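Local coordinates for AvrA (Salmonella typhimurium, PDB 6BE0), which probably acetylates serine and threonine residues of proteins using acetyl-CoA, as a YopJ-family effector that binds inositol hexakisphosphate and coenzyme A, at residues L177-S182 and K238-A243; L191-K196 and V234-H239; K227-L232 and N247-A252. All coordinates share one frame; numbering follows the deposited sequence.

Contact 1 (L177-S182 and K238-A243). With COA (coenzyme A), chain C; IHP (inositol hexakisphosphate), chain B.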
# COMPACT_ATOMS: atom_id res chain seq x y z
N LEU A 177 0.39 -8.99 -2.42
CA LEU A 177 1.64 -8.47 -2.95
C LEU A 177 2.85 -9.21 -2.38
O LEU A 177 3.80 -9.50 -3.11
CB LEU A 177 1.76 -6.97 -2.66
CG LEU A 177 0.71 -6.06 -3.31
CD1 LEU A 177 1.00 -4.60 -3.00
CD2 LEU A 177 0.64 -6.27 -4.82
N ASP A 178 2.80 -9.51 -1.09
CA ASP A 178 3.91 -10.16 -0.39
C ASP A 178 5.22 -9.41 -0.64
O ASP A 178 6.19 -9.99 -1.12
CB ASP A 178 4.05 -11.62 -0.82
CG ASP A 178 5.04 -12.40 0.04
OD1 ASP A 178 5.19 -12.06 1.23
OD2 ASP A 178 5.66 -13.35 -0.48
N ILE A 179 5.22 -8.12 -0.33
CA ILE A 179 6.42 -7.30 -0.42
C ILE A 179 6.78 -6.74 0.96
O ILE A 179 7.90 -6.29 1.18
CB ILE A 179 6.26 -6.15 -1.42
CG1 ILE A 179 5.01 -5.32 -1.09
CG2 ILE A 179 6.17 -6.70 -2.84
CD1 ILE A 179 4.92 -4.03 -1.88
N GLN A 180 5.81 -6.77 1.87
CA GLN A 180 6.08 -6.45 3.27
C GLN A 180 6.38 -7.73 4.04
O GLN A 180 5.64 -8.71 3.95
CB GLN A 180 4.89 -5.73 3.92
CG GLN A 180 5.10 -5.44 5.40
CD GLN A 180 3.84 -4.99 6.10
OE1 GLN A 180 2.93 -4.44 5.48
NE2 GLN A 180 3.77 -5.23 7.41
N ARG A 181 7.48 -7.70 4.79
CA ARG A 181 7.87 -8.83 5.63
C ARG A 181 8.12 -8.36 7.05
O ARG A 181 8.04 -9.14 8.00
CB ARG A 181 9.12 -9.51 5.07
CG ARG A 181 9.04 -9.85 3.58
CD ARG A 181 8.04 -10.95 3.31
NE ARG A 181 7.87 -11.22 1.88
CZ ARG A 181 8.78 -11.80 1.11
NH1 ARG A 181 9.96 -12.17 1.61
NH2 ARG A 181 8.53 -12.00 -0.17
N SER A 182 8.43 -7.07 7.21
CA SER A 182 8.60 -6.49 8.54
C SER A 182 7.26 -6.50 9.27
O SER A 182 6.21 -6.65 8.65
CB SER A 182 9.17 -5.07 8.45
OG SER A 182 8.34 -4.22 7.69
N LYS A 238 9.41 -0.89 -4.99
CA LYS A 238 10.62 -0.18 -4.56
C LYS A 238 10.98 -0.51 -3.12
O LYS A 238 12.16 -0.54 -2.76
CB LYS A 238 10.43 1.32 -4.72
CG LYS A 238 10.20 1.76 -6.16
CD LYS A 238 10.00 3.27 -6.27
CE LYS A 238 11.24 4.03 -5.85
NZ LYS A 238 11.13 5.48 -6.13
N HIS A 239 9.97 -0.77 -2.29
CA HIS A 239 10.18 -1.06 -0.87
C HIS A 239 10.12 -2.55 -0.56
O HIS A 239 10.02 -2.93 0.60
CB HIS A 239 9.14 -0.32 -0.02
CG HIS A 239 9.19 1.17 -0.16
ND1 HIS A 239 10.23 1.92 0.34
CD2 HIS A 239 8.33 2.04 -0.73
CE1 HIS A 239 10.01 3.20 0.08
NE2 HIS A 239 8.87 3.30 -0.57
N THR A 240 10.18 -3.39 -1.60
CA THR A 240 10.13 -4.84 -1.41
C THR A 240 11.18 -5.29 -0.41
O THR A 240 12.36 -4.97 -0.54
CB THR A 240 10.35 -5.59 -2.73
OG1 THR A 240 9.40 -5.15 -3.71
CG2 THR A 240 10.18 -7.10 -2.53
N GLN A 241 10.73 -6.04 0.59
CA GLN A 241 11.60 -6.52 1.66
C GLN A 241 11.99 -7.97 1.42
O GLN A 241 11.54 -8.87 2.13
CB GLN A 241 10.91 -6.35 3.01
CG GLN A 241 10.73 -4.89 3.42
CD GLN A 241 9.82 -4.71 4.61
OE1 GLN A 241 8.89 -5.49 4.83
NE2 GLN A 241 10.09 -3.68 5.40
N GLY A 242 12.84 -8.19 0.42
CA GLY A 242 13.27 -9.53 0.07
C GLY A 242 13.88 -9.58 -1.32
O GLY A 242 13.21 -9.29 -2.31
N ALA A 243 15.16 -9.96 -1.38
CA ALA A 243 15.86 -10.05 -2.66
C ALA A 243 15.23 -11.12 -3.55
O ALA A 243 15.10 -10.94 -4.76
CB ALA A 243 17.33 -10.35 -2.42
N1A COA C . 12.63 -7.03 7.55
C2A COA C . 13.11 -7.17 6.28
N3A COA C . 13.03 -8.37 5.63
C4A COA C . 12.46 -9.45 6.26
C5A COA C . 11.98 -9.33 7.51
C6A COA C . 12.07 -8.10 8.16
N6A COA C . 11.80 -7.36 9.35
N7A COA C . 11.47 -10.53 7.90
C8A COA C . 11.64 -11.40 6.87
N9A COA C . 12.25 -10.75 5.86
C1B COA C . 12.63 -11.25 4.58
C2B COA C . 13.93 -11.41 4.50
O2B COA C . 14.54 -10.27 3.84
C3B COA C . 14.15 -12.76 3.62
O3B COA C . 13.94 -12.49 2.23
P3B COA C . 15.17 -12.69 1.20
O7A COA C . 16.20 -11.60 1.42
O8A COA C . 15.81 -14.04 1.43
O9A COA C . 14.66 -12.61 -0.22
C4B COA C . 13.20 -13.61 4.07
O4B COA C . 12.01 -12.71 4.38
C5B COA C . 13.68 -14.33 5.32
O5B COA C . 12.60 -15.04 5.92
P1A COA C . 12.60 -16.64 5.88
O1A COA C . 13.37 -17.13 4.67
O2A COA C . 13.23 -17.16 7.16
O3A COA C . 11.10 -17.15 5.80
C1 IHP B . 9.03 10.29 -5.23
C2 IHP B . 8.59 9.34 -4.13
C3 IHP B . 9.74 8.47 -3.66
C4 IHP B . 10.92 9.33 -3.25
C5 IHP B . 11.41 10.10 -4.46
C6 IHP B . 10.33 11.05 -4.96
O11 IHP B . 7.97 11.21 -5.47
P1 IHP B . 7.05 10.98 -6.76
O21 IHP B . 5.61 11.28 -6.41
O31 IHP B . 7.14 9.55 -7.23
O41 IHP B . 7.51 11.90 -7.86
O12 IHP B . 8.02 10.07 -3.03
P2 IHP B . 6.49 9.87 -2.64
O22 IHP B . 5.61 10.05 -3.85
O32 IHP B . 6.26 8.49 -2.09
O42 IHP B . 6.10 10.89 -1.60
O13 IHP B . 9.32 7.64 -2.58
P3 IHP B . 9.20 6.07 -2.81
O23 IHP B . 7.98 5.54 -2.09
O33 IHP B . 9.06 5.75 -4.28
O43 IHP B . 10.42 5.38 -2.27
O14 IHP B . 11.95 8.53 -2.64
P4 IHP B . 12.89 7.49 -3.44
O24 IHP B . 12.99 6.20 -2.66
O34 IHP B . 12.35 7.19 -4.82
O44 IHP B . 14.28 8.06 -3.57
O15 IHP B . 12.60 10.83 -4.18
P5 IHP B . 13.65 11.06 -5.35
O25 IHP B . 13.01 10.78 -6.69
O35 IHP B . 14.14 12.48 -5.30
O45 IHP B . 14.84 10.13 -5.18
O16 IHP B . 10.12 12.10 -4.02
P6 IHP B . 10.11 13.58 -4.52
O26 IHP B . 10.17 14.51 -3.34
O36 IHP B . 11.31 13.82 -5.41
O46 IHP B . 8.85 13.86 -5.30
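The coenzyme A pocket of this YopJ-family fold has part of its wall where loop 177-182 meets loop 238-243, and Q241 ties the two together. Its amide oxygen OE1 accepts from two successive backbone groups: R181 N, 2.6 Å from Q241 OE1, lies in the carbonyl plane with an almost straight bond (175°), whereas S182 N, 2.9 Å from Q241 OE1, approaches from well above that plane. The same amide donates through NE2 to S182 OG at 2.9 Å, close to the amide plane; S182 OG is also bonded to E185. These three bonds fix the rotation of the amide. A fourth, from Q241 N to I179 O (2.9 Å), anchors its backbone, and the side chain runs extended from there to the R181-S182 amides. Beside it, I179 CG2 packs on T240 OG1 at 3.7 Å, a hydroxyl bonded to Y237 O. R181 bends at its second torsion (-69°), which lets NE pair with D178 OD1 at 2.9 Å, a salt bridge whose hydrogen bond is weak. R181 CB lies 3.5 Å from N9A of the adenine. G242 is the N-cap of helix 243-252, and A243 N makes a weak bond to phosphate oxygen O7A, although O9A is nearer. Two backbone N-H groups thus grip the amide oxygen and the S182 hydroxyl holds NE2, and the helix start would probably favour the phosphate's negative charge.

Contact 2 (L191-K196 and V234-H239). With IHP (inositol hexakisphosphate), chain B.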
# COMPACT_ATOMS: atom_id res chain seq x y z
N LEU A 191 0.39 3.69 2.42
CA LEU A 191 0.46 5.12 2.11
C LEU A 191 1.27 5.35 0.84
O LEU A 191 0.88 6.15 -0.01
CB LEU A 191 1.07 5.89 3.28
CG LEU A 191 1.23 7.40 3.09
CD1 LEU A 191 -0.11 8.07 2.79
CD2 LEU A 191 1.87 8.01 4.33
N ALA A 192 2.39 4.65 0.72
CA ALA A 192 3.25 4.78 -0.45
C ALA A 192 2.54 4.27 -1.70
O ALA A 192 2.53 4.94 -2.74
CB ALA A 192 4.55 4.02 -0.23
N LEU A 193 1.95 3.08 -1.59
CA LEU A 193 1.21 2.49 -2.70
C LEU A 193 0.05 3.38 -3.14
O LEU A 193 -0.24 3.49 -4.33
CB LEU A 193 0.69 1.11 -2.32
CG LEU A 193 1.74 0.01 -2.15
CD1 LEU A 193 1.10 -1.26 -1.60
CD2 LEU A 193 2.45 -0.28 -3.46
N ALA A 194 -0.60 4.03 -2.18
CA ALA A 194 -1.71 4.92 -2.48
C ALA A 194 -1.29 6.00 -3.46
O ALA A 194 -2.00 6.30 -4.42
CB ALA A 194 -2.25 5.54 -1.20
N LYS A 195 -0.12 6.59 -3.22
CA LYS A 195 0.40 7.64 -4.09
C LYS A 195 0.82 7.07 -5.44
O LYS A 195 0.69 7.73 -6.46
CB LYS A 195 1.56 8.36 -3.41
CG LYS A 195 1.13 9.58 -2.59
CD LYS A 195 1.76 9.61 -1.20
CE LYS A 195 3.24 9.94 -1.25
NZ LYS A 195 3.81 10.09 0.12
N LYS A 196 1.33 5.84 -5.44
CA LYS A 196 1.72 5.18 -6.68
C LYS A 196 0.50 4.78 -7.51
O LYS A 196 0.56 4.78 -8.74
CB LYS A 196 2.59 3.95 -6.39
CG LYS A 196 3.98 4.28 -5.87
CD LYS A 196 4.83 4.94 -6.95
CE LYS A 196 6.24 5.23 -6.46
NZ LYS A 196 6.27 6.27 -5.40
N VAL A 234 6.67 -1.39 -11.94
CA VAL A 234 7.88 -1.54 -11.13
C VAL A 234 7.85 -0.67 -9.87
O VAL A 234 8.36 -1.07 -8.83
CB VAL A 234 9.14 -1.17 -11.95
CG1 VAL A 234 10.41 -1.41 -11.14
CG2 VAL A 234 9.18 -1.97 -13.25
N SER A 235 7.24 0.50 -9.97
CA SER A 235 7.25 1.48 -8.89
C SER A 235 6.59 0.97 -7.61
O SER A 235 6.78 1.54 -6.53
CB SER A 235 6.57 2.77 -9.34
OG SER A 235 5.22 2.54 -9.69
N PHE A 236 5.81 -0.10 -7.73
CA PHE A 236 5.13 -0.69 -6.58
C PHE A 236 6.08 -1.50 -5.70
O PHE A 236 5.78 -1.75 -4.53
CB PHE A 236 3.97 -1.57 -7.04
CG PHE A 236 2.71 -0.82 -7.35
CD1 PHE A 236 2.74 0.31 -8.14
CD2 PHE A 236 1.50 -1.25 -6.84
CE1 PHE A 236 1.58 1.00 -8.42
CE2 PHE A 236 0.33 -0.56 -7.12
CZ PHE A 236 0.37 0.57 -7.91
N TYR A 237 7.21 -1.90 -6.26
CA TYR A 237 8.12 -2.85 -5.61
C TYR A 237 9.40 -2.21 -5.10
O TYR A 237 10.37 -2.90 -4.81
CB TYR A 237 8.46 -3.97 -6.59
CG TYR A 237 7.26 -4.76 -7.02
CD1 TYR A 237 6.97 -5.99 -6.46
CD2 TYR A 237 6.39 -4.26 -7.99
CE1 TYR A 237 5.86 -6.71 -6.85
CE2 TYR A 237 5.28 -4.97 -8.38
CZ TYR A 237 5.02 -6.20 -7.82
OH TYR A 237 3.92 -6.92 -8.21
N LYS A 238 9.41 -0.89 -4.99
CA LYS A 238 10.62 -0.18 -4.56
C LYS A 238 10.98 -0.51 -3.12
O LYS A 238 12.16 -0.54 -2.76
CB LYS A 238 10.43 1.32 -4.72
CG LYS A 238 10.20 1.76 -6.16
CD LYS A 238 10.00 3.27 -6.27
CE LYS A 238 11.24 4.03 -5.85
NZ LYS A 238 11.13 5.48 -6.13
N HIS A 239 9.97 -0.77 -2.29
CA HIS A 239 10.18 -1.06 -0.87
C HIS A 239 10.12 -2.55 -0.56
O HIS A 239 10.02 -2.93 0.60
CB HIS A 239 9.14 -0.32 -0.02
CG HIS A 239 9.19 1.17 -0.16
ND1 HIS A 239 10.23 1.92 0.34
CD2 HIS A 239 8.33 2.04 -0.73
CE1 HIS A 239 10.01 3.20 0.08
NE2 HIS A 239 8.87 3.30 -0.57
C1 IHP B . 9.03 10.29 -5.23
C2 IHP B . 8.59 9.34 -4.13
C3 IHP B . 9.74 8.47 -3.66
C4 IHP B . 10.92 9.33 -3.25
C5 IHP B . 11.41 10.10 -4.46
C6 IHP B . 10.33 11.05 -4.96
O11 IHP B . 7.97 11.21 -5.47
P1 IHP B . 7.05 10.98 -6.76
O21 IHP B . 5.61 11.28 -6.41
O31 IHP B . 7.14 9.55 -7.23
O41 IHP B . 7.51 11.90 -7.86
O12 IHP B . 8.02 10.07 -3.03
P2 IHP B . 6.49 9.87 -2.64
O22 IHP B . 5.61 10.05 -3.85
O32 IHP B . 6.26 8.49 -2.09
O42 IHP B . 6.10 10.89 -1.60
O13 IHP B . 9.32 7.64 -2.58
P3 IHP B . 9.20 6.07 -2.81
O23 IHP B . 7.98 5.54 -2.09
O33 IHP B . 9.06 5.75 -4.28
O43 IHP B . 10.42 5.38 -2.27
O14 IHP B . 11.95 8.53 -2.64
P4 IHP B . 12.89 7.49 -3.44
O24 IHP B . 12.99 6.20 -2.66
O34 IHP B . 12.35 7.19 -4.82
O44 IHP B . 14.28 8.06 -3.57
O15 IHP B . 12.60 10.83 -4.18
P5 IHP B . 13.65 11.06 -5.35
O25 IHP B . 13.01 10.78 -6.69
O35 IHP B . 14.14 12.48 -5.30
O45 IHP B . 14.84 10.13 -5.18
O16 IHP B . 10.12 12.10 -4.02
P6 IHP B . 10.11 13.58 -4.52
O26 IHP B . 10.17 14.51 -3.34
O36 IHP B . 11.31 13.82 -5.41
O46 IHP B . 8.85 13.86 -5.30
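Helix segment 191-196 and the 3-10 turn with loop 234-239 come closest at L193 and F236, whose CA atoms are 6.4 Å apart, and no hydrogen bond joins the two backbones. Packing does the work instead. L193 CD2 meets F236 CD2 at 3.6 Å, and one helical turn on, K196 CB lies 3.7 Å from F236 CE1; both approach the ring obliquely. From there K196 bends at its second and fourth torsions (each about -68°), a course that carries CD past S235, 3.7 Å from its OG, and swings the amine toward inositol hexakisphosphate. S235 OG itself bonds to E200. K196 NZ reaches phosphate oxygen O33 at 3.1 Å, and K238 NZ, arriving from the other segment, donates to the same O33 at 2.8 Å. The two amines stand 5.0 Å apart with the phosphate serving both, so the anion would be expected to offset their like charges. H239 adds to the grip on this phosphate: its NE2 donates to O23 at 2.8 Å (159°), with the oxygen in the ring plane, while ND1 bonds to S287 OG. A192 CB packs obliquely against the imidazole at H239 CD2. Helix 287-300 brings K291 alongside A192 and H239, R271 of helix 268-273 touches K238 and H239, and on the side toward strand 170-176 L193 rests on L177.

Contact 3 (K227-L232 and N247-A252)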
# COMPACT_ATOMS: atom_id res chain seq x y z
N LYS A 227 0.60 -13.70 -9.85
CA LYS A 227 -0.34 -13.17 -10.82
C LYS A 227 -0.31 -11.64 -10.81
O LYS A 227 -0.44 -11.00 -11.85
CB LYS A 227 -1.76 -13.67 -10.53
CG LYS A 227 -1.93 -15.17 -10.66
CD LYS A 227 -1.99 -15.62 -12.11
CE LYS A 227 -3.34 -15.31 -12.75
NZ LYS A 227 -4.46 -16.02 -12.08
N ALA A 228 -0.14 -11.07 -9.63
CA ALA A 228 -0.12 -9.62 -9.47
C ALA A 228 1.10 -9.01 -10.15
O ALA A 228 1.04 -7.89 -10.66
CB ALA A 228 -0.14 -9.25 -7.99
N ASP A 229 2.21 -9.75 -10.16
CA ASP A 229 3.44 -9.27 -10.77
C ASP A 229 3.28 -9.02 -12.27
O ASP A 229 3.99 -8.20 -12.86
CB ASP A 229 4.58 -10.26 -10.53
CG ASP A 229 5.00 -10.34 -9.07
OD1 ASP A 229 4.65 -9.42 -8.30
OD2 ASP A 229 5.68 -11.31 -8.70
N ARG A 230 2.34 -9.73 -12.89
CA ARG A 230 2.10 -9.59 -14.32
C ARG A 230 1.27 -8.34 -14.63
O ARG A 230 1.23 -7.88 -15.77
CB ARG A 230 1.39 -10.83 -14.87
CG ARG A 230 2.10 -12.14 -14.58
CD ARG A 230 1.29 -13.32 -15.05
NE ARG A 230 1.80 -14.58 -14.52
CZ ARG A 230 1.17 -15.75 -14.62
NH1 ARG A 230 0.00 -15.84 -15.24
NH2 ARG A 230 1.72 -16.84 -14.10
N TYR A 231 0.60 -7.81 -13.61
CA TYR A 231 -0.28 -6.65 -13.78
C TYR A 231 0.39 -5.34 -13.37
O TYR A 231 0.26 -4.33 -14.07
CB TYR A 231 -1.56 -6.83 -12.96
CG TYR A 231 -2.60 -7.72 -13.59
CD1 TYR A 231 -3.45 -7.24 -14.58
CD2 TYR A 231 -2.75 -9.05 -13.20
CE1 TYR A 231 -4.41 -8.04 -15.16
CE2 TYR A 231 -3.71 -9.86 -13.77
CZ TYR A 231 -4.54 -9.35 -14.75
OH TYR A 231 -5.50 -10.16 -15.32
N LEU A 232 1.10 -5.36 -12.25
CA LEU A 232 1.53 -4.13 -11.60
C LEU A 232 2.90 -3.64 -12.06
O LEU A 232 3.76 -4.44 -12.42
CB LEU A 232 1.53 -4.34 -10.08
CG LEU A 232 0.19 -4.81 -9.51
CD1 LEU A 232 0.30 -5.09 -8.02
CD2 LEU A 232 -0.90 -3.79 -9.78
N ASN A 247 13.53 -10.91 -7.30
CA ASN A 247 13.92 -11.82 -8.37
C ASN A 247 12.70 -12.46 -9.02
O ASN A 247 12.72 -12.80 -10.20
CB ASN A 247 14.86 -12.91 -7.85
CG ASN A 247 16.16 -12.36 -7.32
OD1 ASN A 247 16.54 -11.23 -7.61
ND2 ASN A 247 16.86 -13.17 -6.53
N GLU A 248 11.65 -12.64 -8.24
CA GLU A 248 10.42 -13.23 -8.75
C GLU A 248 9.66 -12.23 -9.62
O GLU A 248 8.98 -12.62 -10.57
CB GLU A 248 9.53 -13.71 -7.60
CG GLU A 248 10.11 -14.90 -6.84
CD GLU A 248 9.36 -15.19 -5.56
OE1 GLU A 248 8.26 -14.63 -5.36
OE2 GLU A 248 9.88 -15.98 -4.73
N TYR A 249 9.78 -10.95 -9.29
CA TYR A 249 9.09 -9.91 -10.05
C TYR A 249 9.76 -9.67 -11.40
O TYR A 249 9.08 -9.54 -12.42
CB TYR A 249 9.04 -8.60 -9.26
CG TYR A 249 8.40 -7.48 -10.05
CD1 TYR A 249 7.03 -7.45 -10.28
CD2 TYR A 249 9.17 -6.44 -10.57
CE1 TYR A 249 6.44 -6.44 -11.00
CE2 TYR A 249 8.59 -5.42 -11.29
CZ TYR A 249 7.23 -5.42 -11.50
OH TYR A 249 6.64 -4.40 -12.22
N VAL A 250 11.09 -9.60 -11.41
CA VAL A 250 11.83 -9.34 -12.64
C VAL A 250 11.78 -10.53 -13.60
O VAL A 250 11.99 -10.37 -14.80
CB VAL A 250 13.31 -9.00 -12.35
CG1 VAL A 250 13.42 -7.73 -11.53
CG2 VAL A 250 13.98 -10.16 -11.64
N GLU A 251 11.50 -11.71 -13.07
CA GLU A 251 11.33 -12.89 -13.91
C GLU A 251 10.04 -12.76 -14.70
O GLU A 251 9.91 -13.34 -15.79
CB GLU A 251 11.33 -14.17 -13.07
CG GLU A 251 12.72 -14.68 -12.72
CD GLU A 251 12.69 -15.87 -11.79
OE1 GLU A 251 11.66 -16.58 -11.75
OE2 GLU A 251 13.70 -16.11 -11.09
N ALA A 252 9.10 -12.00 -14.16
CA ALA A 252 7.84 -11.70 -14.85
C ALA A 252 7.96 -10.40 -15.65
O ALA A 252 7.12 -10.11 -16.50
CB ALA A 252 6.70 -11.61 -13.85
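The Y249 ring takes D229 and L232 at its edge: D229 CG and L232 O both lie near the ring plane, and the ring itself is stacked with that of Y237. The D229 carboxylate stands almost perpendicular to the ring, the two planes being 88° apart, and its OD1 lies 3.7 Å from Y249 CD1. Further along the same margin, Y249 CE1 sits 3.5 Å from D229 O, in an oblique approach. The hydroxyl provides the hydrogen bond of the contact: Y249 OH donates to L232 O at 2.9 Å, tilted 24° from the carbonyl plane. Y249 CG stands anti to its backbone nitrogen (chi1 177°), which sends the ring away from its own helix and toward the opposing turn. This is helix-to-turn packing within the YopJ acetyltransferase fold. Helix 243-252, whose first turn faces coenzyme A, leans on the chain that follows helix 225-228. That chain keeps helical backbone angles through residue 231, and A228 O accepts from both Y231 N and L232 N; the two bonds keep the turn closed up to L232 N, after which the chain leaves the helical conformation and the L232 carbonyl faces Y249. D229 carries the polar side of the junction, its OD1 forming a salt bridge with R245 NH2 and a hydrogen bond with Y237 OH. The positive charge of R245 probably stabilises the buried carboxylate. A like charge also stands nearby, with E248 OE1 5.4 Å from D229 OD2. One turn on from Y249, A252 CB comes to 4.2 Å from D229 CB, a peripheral apolar touch.

Along the chain the segments come in the order 177-182, 191-196, 227-232, 234-239, 238-243, 247-252, so contact 3 alternates with each of the others, while contacts 1 and 2 share K238 and H239. Their centres lie about 11 Å (1 and 2), 13 Å (1 and 3) and 14 Å (2 and 3) apart. L177 of contact 1, just after strand 170-176, also packs on L232 of contact 3, and Y237 joins contact 2 to contact 3. Because K238 and H239 line the inositol hexakisphosphate site and Q241 to A243 the coenzyme A site, the loop between helices 225-228 and 243-252 runs from one to the other, consistent with the two ligands being structurally coupled.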